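PDB 6TGF: exopolysaccharide biosynthesis protein from Pantoea stewartii subsp. stewartii DC283, which probably modifies the glycan matrix of the bacterial biofilm as a hydrolase built like a bacteriophage tailspike, with a parallel beta-helix at its core. Local coordinates for residues B[409-414]-B[433-438]; B[477-482]-B[505-510]; B[473-478]-B[493-498]; B[321-326]-B[350-355]. One frame throughout, in Å; residues are numbered along the deposited sequence.

Contact 1: residues B[409-414]-B[433-438]; sequences DHSTAI and PRCSQS. With EDO (1,2-ethanediol), chain Z.
R434 spends its guanidinium on the main-chain carbonyl of D409 and not on that residue's carboxylate. The arginine chain runs straight out from CG to NE, and NH1 meets D409 O at 3.0 Å, on a lone pair in the carbonyl plane and almost straight at the hydrogen (170°). D409 OD2 stays 4.6 Å from R434 NH1, well out of the guanidinium plane, where it can offer only charge; OD2 itself bonds weakly to W502 NE1. D409 OD1 takes the H410 ring nitrogen ND1 at 3.0 Å and so limits the turning of the imidazole. H410 CB packs on R434 CB.

Between R434 and Q437, both at positive phi, lies a two-rung parallel ladder pairing S411 with C435 and T412 with S436. S411 N gives its hydrogen to R434 O at 2.8 Å, and S411 O takes one from S436 N. S436 O is gripped twice, by A413 N and by S438 OG, and that hydroxyl in turn accepts from I414 N at 3.1 Å. A water joins S411 OG to P433 O, while C435 SG touches I414 CG1 at 3.6 Å.

The ladder belongs to stacked coils of the parallel beta-helix. T412 bonds back to T378, C435 forward to Q458, W459 of strand 458-467 packs on I414 and C435, and W444 of the second subunit packs on T412.

Contact 2: residues B[477-482]-B[505-510]; sequences HSRLNT and AWEMGS
H477 and M508 cross obliquely where the loop 505-510 folds back over the start of strand 479-488, one of the coil strands of the parallel beta-helix. The thioether doubles back at chi2 (-61°), which carries SD to the edge of the imidazole, near its plane and 5.0 Å from the ring centroid, a Met-aromatic contact made to an edge and not to a face. SD also lies 3.7 Å from H477 CB and close to H477 O. The far ring nitrogen, NE2, is fixed by a hydrogen bond to G499 O.

R479 bends at chi3 (-75°) and lays its aliphatic part along the loop backbone, with CD beside E507 O. In the main chain, the R479 CA hydrogen points at G509 O, 3.4 Å from CA. The guanidinium then reaches E507 through a water in its plane: NH1 donates to the water, which donates in turn to E507 O and OE2. The charged ends themselves remain 4.5 Å apart, R479 NH1 from E507 OE2. E507 OE2 has its salt bridge with R651 of the second subunit, while R479 NE bonds weakly to G457 O.

S510 aims its side chain at the strand, its CB and OG packing on L480 CB. Its hydroxyl is shared between two neighbours, since OG is also hydrogen-bonded to OD1 of N495. From the strand side, L480 N donates to S510 OG at 2.9 Å and 160°.

Contact 3: residues B[473-478]-B[493-498]; sequences LIAWHS and IDNSEQ
Backbone bonds pair L473 with I493 and I474 with D494 as a short parallel ladder: D494 N donates to L473 O, and A475 N to D494 O at 2.8 Å. Past the strands the two segments still meet at H477 N, inside the type II turn A475-S478, which bonds to S496 O.

One side-chain amide holds that turn. With CG anti to the backbone N (chi1 -165°), N495 brings ND2 to the turn, where it donates to A475 O at 2.7 Å and to S478 O at 3.0 Å, both near the amide plane; A475 O also accepts from S478 N. N495 OD1 bonds to S510 OG. The D494 carboxylate works separately: OD1 accepts from S496 OG and S496 N, the latter forming an Asx turn, and both come from one face of the carboxylate. D494 OD2 lies at the indole edge, weakly bonded to W476 NE1 at 3.3 Å.

Two rings take CH-pi contacts. W476 is sandwiched between I474 CG2 and, on the opposite face, Q498 CB, 3.6 Å from the five-membered ring's centroid. E497 CA sits over a face of the H477 imidazole.

Among apolar side chains, A475 CB meets I493 CG2 at 3.9 Å. Around them L473 packs on L464 and L466 of strand 458-467, A475 and N495 on L480 of strand 479-488, and I474 on D453 of strand 450-453.

Contact 4: residues B[321-326]-B[350-355]; sequences EVSARW and NTCPGG. With EDO (1,2-ethanediol), chain C.
N350 continues the ladder of the parallel beta-helix with its side chain beside the V322-N350 bridge, shortly before the chain turns a corner at R325 and W326. The N350 chi1 of -167° swings CG away from its own amide nitrogen and, with chi2 near zero, the carboxamide lies along the opposite backbone and grips A324 from both ends: OD1 accepts from A324 N at 3.0 Å, and ND2 donates to A324 O at 2.8 Å. That second bond is held within both the amide and the carbonyl plane. The V322 side chain crosses N350 at about a right angle, its CG2 resting 3.7 Å from N350 OD1.

T351 has chi1 at 48°, which turns OG1 back onto V322 O for a weak bond of 3.3 Å beside the stronger one from T351 N. S323 OG and C352 CB pack together.

R325 is extended from CG to NE, with CG above one face of the W326 ring and NH1 3.3 Å from G354 O. W326 itself stacks on F357 and meets Y304 and F305 of the second subunit edge-to-face. At the arginine's end, NH2 donates to O1 of an ethanediol, probably from the crystallisation liquor, at 3.2 Å, in the guanidinium plane.

Along the chain the order is contact 4, contact 1, then contacts 3 and 2, which start from the same stretch and share H477 and S478. All join successive coils of the central beta-helix, so sequence order becomes position along it: contact 4 lies about 16 Å, centre to centre, from contact 1 and about 30 Å from contact 2. Contacts 2 and 3 are about 9 Å apart and meet through N495 and S510 and through L480, where strand 479-488 connects the two short strands 473-474 and 493-494. S436 of contact 1 touches R479 of contact 2. Contacts 1, 2 and 4 also touch the second subunit of the three-chain assembly, contact 4 through W326; no other chain touches contact 3.

Contact 1: residues B[409-414]-B[433-438]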
loop_
_atom_site.group_PDB
_atom_site.type_symbol
_atom_site.label_atom_id
_atom_site.label_comp_id
_atom_site.label_asym_id
_atom_site.label_seq_id
_atom_site.Cartn_x
_atom_site.Cartn_y
_atom_site.Cartn_z
ATOM N N ASP B 409 26.831 -0.016 9.528
ATOM C CA ASP B 409 26.959 -1.460 9.864
ATOM C C ASP B 409 25.603 -2.167 9.722
ATOM O O ASP B 409 25.456 -3.259 10.311
ATOM C CB ASP B 409 27.540 -1.639 11.270
ATOM C CG ASP B 409 26.653 -1.119 12.391
ATOM O OD1 ASP B 409 25.702 -0.367 12.093
ATOM O OD2 ASP B 409 26.922 -1.470 13.557
ATOM N N HIS B 410 24.654 -1.592 8.971
ATOM C CA HIS B 410 23.300 -2.172 8.758
ATOM C C HIS B 410 22.585 -1.493 7.583
ATOM O O HIS B 410 23.146 -0.539 7.010
ATOM C CB HIS B 410 22.473 -2.095 10.050
ATOM C CG HIS B 410 22.071 -0.714 10.447
ATOM N ND1 HIS B 410 22.974 0.209 10.933
ATOM C CD2 HIS B 410 20.866 -0.104 10.453
ATOM C CE1 HIS B 410 22.346 1.334 11.209
ATOM N NE2 HIS B 410 21.050 1.167 10.925
ATOM N N SER B 411 21.398 -2.004 7.240
ATOM C CA SER B 411 20.457 -1.450 6.232
ATOM C C SER B 411 19.200 -0.945 6.949
ATOM O O SER B 411 18.889 -1.480 8.030
ATOM C CB SER B 411 20.123 -2.484 5.186
ATOM O OG SER B 411 21.300 -2.969 4.554
ATOM N N THR B 412 18.509 0.046 6.378
ATOM C CA THR B 412 17.358 0.742 7.015
ATOM C C THR B 412 16.190 0.858 6.028
ATOM O O THR B 412 16.443 1.086 4.831
ATOM C CB THR B 412 17.779 2.121 7.542
ATOM O OG1 THR B 412 18.856 1.925 8.460
ATOM C CG2 THR B 412 16.655 2.867 8.228
ATOM N N ALA B 413 14.962 0.707 6.537
ATOM C CA ALA B 413 13.684 0.989 5.840
ATOM C C ALA B 413 13.636 0.262 4.490
ATOM O O ALA B 413 13.407 0.927 3.459
ATOM C CB ALA B 413 13.510 2.480 5.687
ATOM N N ILE B 414 13.842 -1.059 4.506
ATOM C CA ILE B 414 13.648 -1.955 3.327
ATOM C C ILE B 414 12.172 -2.366 3.311
ATOM O O ILE B 414 11.717 -2.949 4.313
ATOM C CB ILE B 414 14.577 -3.189 3.383
ATOM C CG1 ILE B 414 16.034 -2.826 3.694
ATOM C CG2 ILE B 414 14.449 -4.011 2.106
ATOM C CD1 ILE B 414 16.876 -2.474 2.492
ATOM N N PRO B 433 20.754 -9.242 5.429
ATOM C CA PRO B 433 21.090 -9.231 6.853
ATOM C C PRO B 433 21.078 -7.810 7.440
ATOM O O PRO B 433 21.327 -6.869 6.704
ATOM C CB PRO B 433 22.507 -9.824 6.903
ATOM C CG PRO B 433 23.080 -9.547 5.527
ATOM C CD PRO B 433 21.897 -9.629 4.586
ATOM N N ARG B 434 20.778 -7.696 8.739
ATOM C CA ARG B 434 20.812 -6.428 9.518
ATOM C C ARG B 434 19.955 -5.358 8.830
ATOM O O ARG B 434 20.457 -4.235 8.632
ATOM C CB ARG B 434 22.254 -5.933 9.669
ATOM C CG ARG B 434 23.177 -6.890 10.407
ATOM C CD ARG B 434 24.498 -6.208 10.696
ATOM N NE ARG B 434 25.467 -7.077 11.347
ATOM C CZ ARG B 434 26.704 -6.718 11.680
ATOM N NH1 ARG B 434 27.139 -5.495 11.421
ATOM N NH2 ARG B 434 27.504 -7.586 12.274
ATOM N N CYS B 435 18.712 -5.695 8.477
ATOM C CA CYS B 435 17.700 -4.749 7.939
ATOM C C CYS B 435 16.781 -4.299 9.080
ATOM O O CYS B 435 16.019 -5.145 9.591
ATOM C CB CYS B 435 16.892 -5.382 6.814
ATOM S SG CYS B 435 17.810 -5.511 5.259
ATOM N N SER B 436 16.869 -3.023 9.467
ATOM C CA SER B 436 16.101 -2.408 10.583
ATOM C C SER B 436 14.920 -1.607 10.019
ATOM O O SER B 436 15.030 -1.126 8.875
ATOM C CB SER B 436 16.998 -1.550 11.437
ATOM O OG SER B 436 18.205 -2.233 11.751
ATOM N N GLN B 437 13.836 -1.490 10.796
ATOM C CA GLN B 437 12.596 -0.738 10.449
ATOM C C GLN B 437 12.093 -1.163 9.060
ATOM O O GLN B 437 11.679 -0.277 8.285
ATOM C CB GLN B 437 12.862 0.770 10.496
ATOM C CG GLN B 437 13.232 1.295 11.878
ATOM C CD GLN B 437 14.690 1.105 12.224
ATOM O OE1 GLN B 437 15.032 0.535 13.257
ATOM N NE2 GLN B 437 15.566 1.589 11.361
ATOM N N SER B 438 12.102 -2.468 8.765
ATOM C CA SER B 438 11.835 -3.040 7.417
ATOM C C SER B 438 10.493 -3.786 7.392
ATOM O O SER B 438 10.010 -4.170 8.476
ATOM C CB SER B 438 12.976 -3.920 6.995
ATOM O OG SER B 438 14.153 -3.147 6.808
HETATM C C1 EDO Z . 17.907 0.267 15.212
HETATM O O1 EDO Z . 18.801 -0.580 14.516
HETATM C C2 EDO Z . 17.154 -0.435 16.287
HETATM O O2 EDO Z . 17.062 0.276 17.511
HETATM O O HOH W 1 21.091 -5.633 4.376
#

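Contact 2: residues B[477-482]-B[505-510]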
loop_
_atom_site.group_PDB
_atom_site.type_symbol
_atom_site.label_atom_id
_atom_site.label_comp_id
_atom_site.label_asym_id
_atom_site.label_seq_id
_atom_site.Cartn_x
_atom_site.Cartn_y
_atom_site.Cartn_z
ATOM N N HIS B 477 18.340 -14.367 15.189
ATOM C CA HIS B 477 18.336 -13.159 16.062
ATOM C C HIS B 477 17.468 -12.050 15.453
ATOM O O HIS B 477 17.629 -10.889 15.875
ATOM C CB HIS B 477 19.768 -12.650 16.298
ATOM C CG HIS B 477 20.689 -13.655 16.901
ATOM N ND1 HIS B 477 20.580 -14.067 18.215
ATOM C CD2 HIS B 477 21.744 -14.320 16.382
ATOM C CE1 HIS B 477 21.521 -14.951 18.474
ATOM N NE2 HIS B 477 22.250 -15.123 17.367
ATOM N N SER B 478 16.581 -12.383 14.508
ATOM C CA SER B 478 15.776 -11.397 13.741
ATOM C C SER B 478 14.495 -11.064 14.514
ATOM O O SER B 478 13.801 -12.003 14.943
ATOM C CB SER B 478 15.474 -11.894 12.352
ATOM O OG SER B 478 15.148 -10.810 11.495
ATOM N N ARG B 479 14.206 -9.771 14.678
ATOM C CA ARG B 479 13.041 -9.253 15.445
ATOM C C ARG B 479 11.821 -9.208 14.517
ATOM O O ARG B 479 11.611 -8.166 13.861
ATOM C CB ARG B 479 13.372 -7.875 16.030
ATOM C CG ARG B 479 14.611 -7.850 16.914
ATOM C CD ARG B 479 15.007 -6.437 17.301
ATOM N NE ARG B 479 15.644 -5.704 16.215
ATOM C CZ ARG B 479 15.876 -4.393 16.213
ATOM N NH1 ARG B 479 15.514 -3.643 17.241
ATOM N NH2 ARG B 479 16.468 -3.832 15.173
ATOM N N LEU B 480 11.054 -10.302 14.461
ATOM C CA LEU B 480 9.927 -10.484 13.506
ATOM C C LEU B 480 8.608 -10.065 14.165
ATOM O O LEU B 480 8.454 -10.279 15.381
ATOM C CB LEU B 480 9.877 -11.946 13.050
ATOM C CG LEU B 480 11.183 -12.516 12.499
ATOM C CD1 LEU B 480 10.951 -13.888 11.884
ATOM C CD2 LEU B 480 11.814 -11.579 11.476
ATOM N N ASN B 481 7.706 -9.484 13.367
ATOM C CA ASN B 481 6.335 -9.063 13.763
ATOM C C ASN B 481 5.389 -9.458 12.619
ATOM O O ASN B 481 5.225 -8.652 11.681
ATOM C CB ASN B 481 6.307 -7.568 14.098
ATOM C CG ASN B 481 5.091 -7.146 14.894
ATOM O OD1 ASN B 481 4.063 -7.820 14.881
ATOM N ND2 ASN B 481 5.199 -6.026 15.590
ATOM N N THR B 482 4.814 -10.665 12.676
ATOM C CA THR B 482 4.274 -11.380 11.487
ATOM C C THR B 482 2.767 -11.626 11.616
ATOM O O THR B 482 2.277 -11.769 12.753
ATOM C CB THR B 482 5.025 -12.698 11.252
ATOM O OG1 THR B 482 4.520 -13.688 12.149
ATOM C CG2 THR B 482 6.522 -12.567 11.437
ATOM N N ALA B 505 21.134 -8.628 23.734
ATOM C CA ALA B 505 20.184 -9.692 24.134
ATOM C C ALA B 505 18.815 -9.081 24.464
ATOM O O ALA B 505 17.796 -9.760 24.239
ATOM C CB ALA B 505 20.741 -10.456 25.312
ATOM N N TRP B 506 18.802 -7.844 24.973
ATOM C CA TRP B 506 17.585 -7.125 25.440
ATOM C C TRP B 506 16.681 -6.749 24.260
ATOM O O TRP B 506 15.469 -6.582 24.490
ATOM C CB TRP B 506 17.977 -5.889 26.258
ATOM C CG TRP B 506 18.654 -6.227 27.551
ATOM C CD1 TRP B 506 18.089 -6.837 28.632
ATOM C CD2 TRP B 506 20.030 -5.988 27.896
ATOM N NE1 TRP B 506 19.015 -6.988 29.629
ATOM C CE2 TRP B 506 20.215 -6.478 29.207
ATOM C CE3 TRP B 506 21.119 -5.407 27.232
ATOM C CZ2 TRP B 506 21.446 -6.408 29.860
ATOM C CZ3 TRP B 506 22.333 -5.337 27.880
ATOM C CH2 TRP B 506 22.492 -5.830 29.176
ATOM N N GLU B 507 17.242 -6.617 23.054
ATOM C CA GLU B 507 16.492 -6.222 21.832
ATOM C C GLU B 507 15.821 -7.445 21.194
ATOM O O GLU B 507 14.968 -7.243 20.310
ATOM C CB GLU B 507 17.423 -5.541 20.825
ATOM C CG GLU B 507 18.121 -4.306 21.368
ATOM C CD GLU B 507 17.212 -3.168 21.803
ATOM O OE1 GLU B 507 17.741 -2.150 22.291
ATOM O OE2 GLU B 507 15.980 -3.295 21.657
ATOM N N MET B 508 16.174 -8.658 21.627
ATOM C CA MET B 508 15.772 -9.928 20.964
ATOM C C MET B 508 14.300 -10.242 21.243
ATOM O O MET B 508 13.756 -9.727 22.239
ATOM C CB MET B 508 16.641 -11.097 21.440
ATOM C CG MET B 508 18.093 -10.971 21.025
ATOM S SD MET B 508 18.300 -10.929 19.225
ATOM C CE MET B 508 18.405 -9.164 18.926
ATOM N N GLY B 509 13.699 -11.061 20.374
ATOM C CA GLY B 509 12.305 -11.532 20.467
ATOM C C GLY B 509 11.560 -11.338 19.157
ATOM O O GLY B 509 11.888 -10.387 18.425
ATOM N N SER B 510 10.604 -12.224 18.869
ATOM C CA SER B 510 9.633 -12.123 17.749
ATOM C C SER B 510 8.214 -12.330 18.289
ATOM O O SER B 510 8.062 -13.053 19.293
ATOM C CB SER B 510 9.947 -13.121 16.662
ATOM O OG SER B 510 11.147 -12.778 15.987
HETATM O O HOH W 2 13.941 -4.699 19.861
#

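Contact 3: residues B[473-478]-B[493-498]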
loop_
_atom_site.group_PDB
_atom_site.type_symbol
_atom_site.label_atom_id
_atom_site.label_comp_id
_atom_site.label_asym_id
_atom_site.label_seq_id
_atom_site.Cartn_x
_atom_site.Cartn_y
_atom_site.Cartn_z
ATOM N N LEU B 473 14.053 -19.928 5.310
ATOM C CA LEU B 473 14.431 -18.492 5.364
ATOM C C LEU B 473 15.216 -18.284 6.664
ATOM O O LEU B 473 14.635 -18.521 7.743
ATOM C CB LEU B 473 13.168 -17.624 5.312
ATOM C CG LEU B 473 13.377 -16.124 5.525
ATOM C CD1 LEU B 473 14.246 -15.527 4.429
ATOM C CD2 LEU B 473 12.043 -15.397 5.598
ATOM N N ILE B 474 16.493 -17.908 6.562
ATOM C CA ILE B 474 17.392 -17.699 7.737
ATOM C C ILE B 474 17.039 -16.349 8.373
ATOM O O ILE B 474 17.241 -15.315 7.711
ATOM C CB ILE B 474 18.878 -17.782 7.329
ATOM C CG1 ILE B 474 19.220 -19.109 6.641
ATOM C CG2 ILE B 474 19.780 -17.521 8.527
ATOM C CD1 ILE B 474 19.060 -20.334 7.516
ATOM N N ALA B 475 16.518 -16.373 9.603
ATOM C CA ALA B 475 16.093 -15.181 10.377
ATOM C C ALA B 475 16.683 -15.244 11.792
ATOM O O ALA B 475 15.949 -14.938 12.753
ATOM C CB ALA B 475 14.585 -15.108 10.400
ATOM N N TRP B 476 17.967 -15.608 11.906
ATOM C CA TRP B 476 18.690 -15.762 13.199
ATOM C C TRP B 476 18.751 -14.408 13.915
ATOM O O TRP B 476 19.161 -13.423 13.271
ATOM C CB TRP B 476 20.098 -16.335 12.988
ATOM C CG TRP B 476 20.144 -17.697 12.368
ATOM C CD1 TRP B 476 19.182 -18.664 12.416
ATOM C CD2 TRP B 476 21.241 -18.262 11.627
ATOM N NE1 TRP B 476 19.595 -19.780 11.739
ATOM C CE2 TRP B 476 20.855 -19.566 11.248
ATOM C CE3 TRP B 476 22.502 -17.794 11.242
ATOM C CZ2 TRP B 476 21.687 -20.401 10.503
ATOM C CZ3 TRP B 476 23.325 -18.621 10.506
ATOM C CH2 TRP B 476 22.919 -19.906 10.142
ATOM N N HIS B 477 18.340 -14.367 15.189
ATOM C CA HIS B 477 18.336 -13.159 16.062
ATOM C C HIS B 477 17.468 -12.050 15.453
ATOM O O HIS B 477 17.629 -10.889 15.875
ATOM C CB HIS B 477 19.768 -12.650 16.298
ATOM C CG HIS B 477 20.689 -13.655 16.901
ATOM N ND1 HIS B 477 20.580 -14.067 18.215
ATOM C CD2 HIS B 477 21.744 -14.320 16.382
ATOM C CE1 HIS B 477 21.521 -14.951 18.474
ATOM N NE2 HIS B 477 22.250 -15.123 17.367
ATOM N N SER B 478 16.581 -12.383 14.508
ATOM C CA SER B 478 15.776 -11.397 13.741
ATOM C C SER B 478 14.495 -11.064 14.514
ATOM O O SER B 478 13.801 -12.003 14.943
ATOM C CB SER B 478 15.474 -11.894 12.352
ATOM O OG SER B 478 15.148 -10.810 11.495
ATOM N N ILE B 493 10.608 -20.873 8.431
ATOM C CA ILE B 493 11.449 -19.703 8.819
ATOM C C ILE B 493 12.224 -20.085 10.082
ATOM O O ILE B 493 11.575 -20.349 11.112
ATOM C CB ILE B 493 10.581 -18.445 9.032
ATOM C CG1 ILE B 493 9.748 -18.109 7.790
ATOM C CG2 ILE B 493 11.441 -17.267 9.467
ATOM C CD1 ILE B 493 8.632 -17.121 8.043
ATOM N N ASP B 494 13.556 -20.130 9.990
ATOM C CA ASP B 494 14.467 -20.400 11.133
ATOM C C ASP B 494 14.710 -19.078 11.870
ATOM O O ASP B 494 15.558 -18.293 11.407
ATOM C CB ASP B 494 15.765 -21.058 10.656
ATOM C CG ASP B 494 16.651 -21.571 11.778
ATOM O OD1 ASP B 494 16.406 -21.204 12.940
ATOM O OD2 ASP B 494 17.582 -22.338 11.476
ATOM N N ASN B 495 13.980 -18.847 12.966
ATOM C CA ASN B 495 14.076 -17.623 13.807
ATOM C C ASN B 495 14.811 -17.965 15.110
ATOM O O ASN B 495 14.471 -17.377 16.155
ATOM C CB ASN B 495 12.689 -17.020 14.060
ATOM C CG ASN B 495 12.724 -15.601 14.591
ATOM O OD1 ASN B 495 11.749 -15.134 15.172
ATOM N ND2 ASN B 495 13.833 -14.903 14.400
ATOM N N SER B 496 15.794 -18.869 15.041
ATOM C CA SER B 496 16.586 -19.372 16.196
ATOM C C SER B 496 17.701 -18.374 16.532
ATOM O O SER B 496 17.720 -17.286 15.926
ATOM C CB SER B 496 17.135 -20.750 15.914
ATOM O OG SER B 496 18.146 -20.702 14.917
ATOM N N GLU B 497 18.589 -18.735 17.465
ATOM C CA GLU B 497 19.694 -17.870 17.958
ATOM C C GLU B 497 21.045 -18.464 17.540
ATOM O O GLU B 497 21.966 -18.487 18.378
ATOM C CB GLU B 497 19.578 -17.714 19.475
ATOM C CG GLU B 497 18.276 -17.069 19.908
ATOM C CD GLU B 497 18.221 -16.678 21.373
ATOM O OE1 GLU B 497 18.920 -17.323 22.183
ATOM O OE2 GLU B 497 17.484 -15.725 21.701
ATOM N N GLN B 498 21.155 -18.920 16.288
ATOM C CA GLN B 498 22.428 -19.396 15.680
ATOM C C GLN B 498 23.230 -18.189 15.182
ATOM O O GLN B 498 22.615 -17.137 14.914
ATOM C CB GLN B 498 22.161 -20.360 14.524
ATOM C CG GLN B 498 21.597 -21.704 14.961
ATOM C CD GLN B 498 21.866 -22.797 13.957
ATOM O OE1 GLN B 498 22.234 -22.544 12.811
ATOM N NE2 GLN B 498 21.682 -24.035 14.385
#

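Contact 4: residues B[321-326]-B[350-355]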
loop_
_atom_site.group_PDB
_atom_site.type_symbol
_atom_site.label_atom_id
_atom_site.label_comp_id
_atom_site.label_asym_id
_atom_site.label_seq_id
_atom_site.Cartn_x
_atom_site.Cartn_y
_atom_site.Cartn_z
ATOM N N GLU B 321 26.684 -0.354 -13.444
ATOM C CA GLU B 321 27.546 -0.050 -12.267
ATOM C C GLU B 321 27.381 1.429 -11.907
ATOM O O GLU B 321 28.141 2.258 -12.442
ATOM C CB GLU B 321 29.013 -0.364 -12.571
ATOM C CG GLU B 321 29.318 -1.846 -12.639
ATOM C CD GLU B 321 29.486 -2.533 -11.296
ATOM O OE1 GLU B 321 29.151 -1.919 -10.263
ATOM O OE2 GLU B 321 29.958 -3.687 -11.286
ATOM N N VAL B 322 26.421 1.742 -11.032
ATOM C CA VAL B 322 26.046 3.139 -10.662
ATOM C C VAL B 322 26.633 3.470 -9.286
ATOM O O VAL B 322 26.955 2.534 -8.531
ATOM C CB VAL B 322 24.519 3.345 -10.692
ATOM C CG1 VAL B 322 23.922 2.907 -12.020
ATOM C CG2 VAL B 322 23.813 2.647 -9.537
ATOM N N SER B 323 26.769 4.765 -8.998
ATOM C CA SER B 323 27.188 5.328 -7.687
ATOM C C SER B 323 26.430 6.639 -7.448
ATOM O O SER B 323 27.009 7.716 -7.699
ATOM C CB SER B 323 28.683 5.518 -7.630
ATOM O OG SER B 323 29.072 6.106 -6.397
ATOM N N ALA B 324 25.175 6.535 -6.995
ATOM C CA ALA B 324 24.244 7.666 -6.770
ATOM C C ALA B 324 23.551 7.521 -5.409
ATOM O O ALA B 324 23.363 6.374 -4.958
ATOM C CB ALA B 324 23.239 7.725 -7.894
ATOM N N ARG B 325 23.185 8.649 -4.788
ATOM C CA ARG B 325 22.449 8.698 -3.494
ATOM C C ARG B 325 21.005 8.236 -3.720
ATOM O O ARG B 325 20.498 7.463 -2.886
ATOM C CB ARG B 325 22.491 10.107 -2.892
ATOM C CG ARG B 325 21.828 10.215 -1.524
ATOM C CD ARG B 325 22.142 11.514 -0.807
ATOM N NE ARG B 325 21.436 11.673 0.460
ATOM C CZ ARG B 325 21.755 11.072 1.606
ATOM N NH1 ARG B 325 22.773 10.230 1.672
ATOM N NH2 ARG B 325 21.036 11.310 2.691
ATOM N N TRP B 326 20.372 8.699 -4.804
ATOM C CA TRP B 326 18.984 8.338 -5.201
ATOM C C TRP B 326 19.013 7.509 -6.489
ATOM O O TRP B 326 19.667 7.945 -7.458
ATOM C CB TRP B 326 18.121 9.597 -5.362
ATOM C CG TRP B 326 17.775 10.255 -4.062
ATOM C CD1 TRP B 326 16.778 9.902 -3.200
ATOM C CD2 TRP B 326 18.428 11.392 -3.473
ATOM N NE1 TRP B 326 16.766 10.736 -2.115
ATOM C CE2 TRP B 326 17.766 11.661 -2.254
ATOM C CE3 TRP B 326 19.503 12.206 -3.851
ATOM C CZ2 TRP B 326 18.147 12.710 -1.419
ATOM C CZ3 TRP B 326 19.876 13.242 -3.023
ATOM C CH2 TRP B 326 19.207 13.489 -1.823
ATOM N N ASN B 350 24.712 -0.495 -6.973
ATOM C CA ASN B 350 24.985 0.883 -6.489
ATOM C C ASN B 350 26.086 0.798 -5.426
ATOM O O ASN B 350 25.885 0.071 -4.435
ATOM C CB ASN B 350 23.712 1.551 -5.960
ATOM C CG ASN B 350 23.853 3.046 -5.758
ATOM O OD1 ASN B 350 24.853 3.646 -6.148
ATOM N ND2 ASN B 350 22.851 3.658 -5.149
ATOM N N THR B 351 27.208 1.497 -5.638
ATOM C CA THR B 351 28.416 1.453 -4.768
ATOM C C THR B 351 28.635 2.798 -4.061
ATOM O O THR B 351 29.671 2.932 -3.378
ATOM C CB THR B 351 29.660 1.049 -5.572
ATOM O OG1 THR B 351 29.707 1.827 -6.768
ATOM C CG2 THR B 351 29.673 -0.421 -5.923
ATOM N N CYS B 352 27.704 3.748 -4.200
ATOM C CA CYS B 352 27.744 5.068 -3.514
ATOM C C CYS B 352 27.716 4.853 -2.003
ATOM O O CYS B 352 26.735 4.334 -1.474
ATOM C CB CYS B 352 26.573 5.953 -3.923
ATOM S SG CYS B 352 26.553 7.555 -3.077
ATOM N N PRO B 353 28.784 5.231 -1.264
ATOM C CA PRO B 353 28.810 5.084 0.190
ATOM C C PRO B 353 28.203 6.297 0.909
ATOM O O PRO B 353 28.061 7.337 0.288
ATOM C CB PRO B 353 30.315 4.980 0.465
ATOM C CG PRO B 353 30.924 5.924 -0.554
ATOM C CD PRO B 353 30.032 5.823 -1.777
ATOM N N GLY B 354 27.871 6.133 2.192
ATOM C CA GLY B 354 27.326 7.201 3.051
ATOM C C GLY B 354 25.861 7.476 2.757
ATOM O O GLY B 354 25.483 8.662 2.726
ATOM N N GLY B 355 25.069 6.421 2.538
ATOM C CA GLY B 355 23.602 6.497 2.400
ATOM C C GLY B 355 23.147 6.309 0.964
ATOM O O GLY B 355 23.572 7.101 0.102
HETATM C C1 EDO C . 18.561 14.775 2.167
HETATM O O1 EDO C . 18.651 13.374 2.001
HETATM C C2 EDO C . 18.155 15.483 0.924
HETATM O O2 EDO C . 17.451 16.694 1.140
#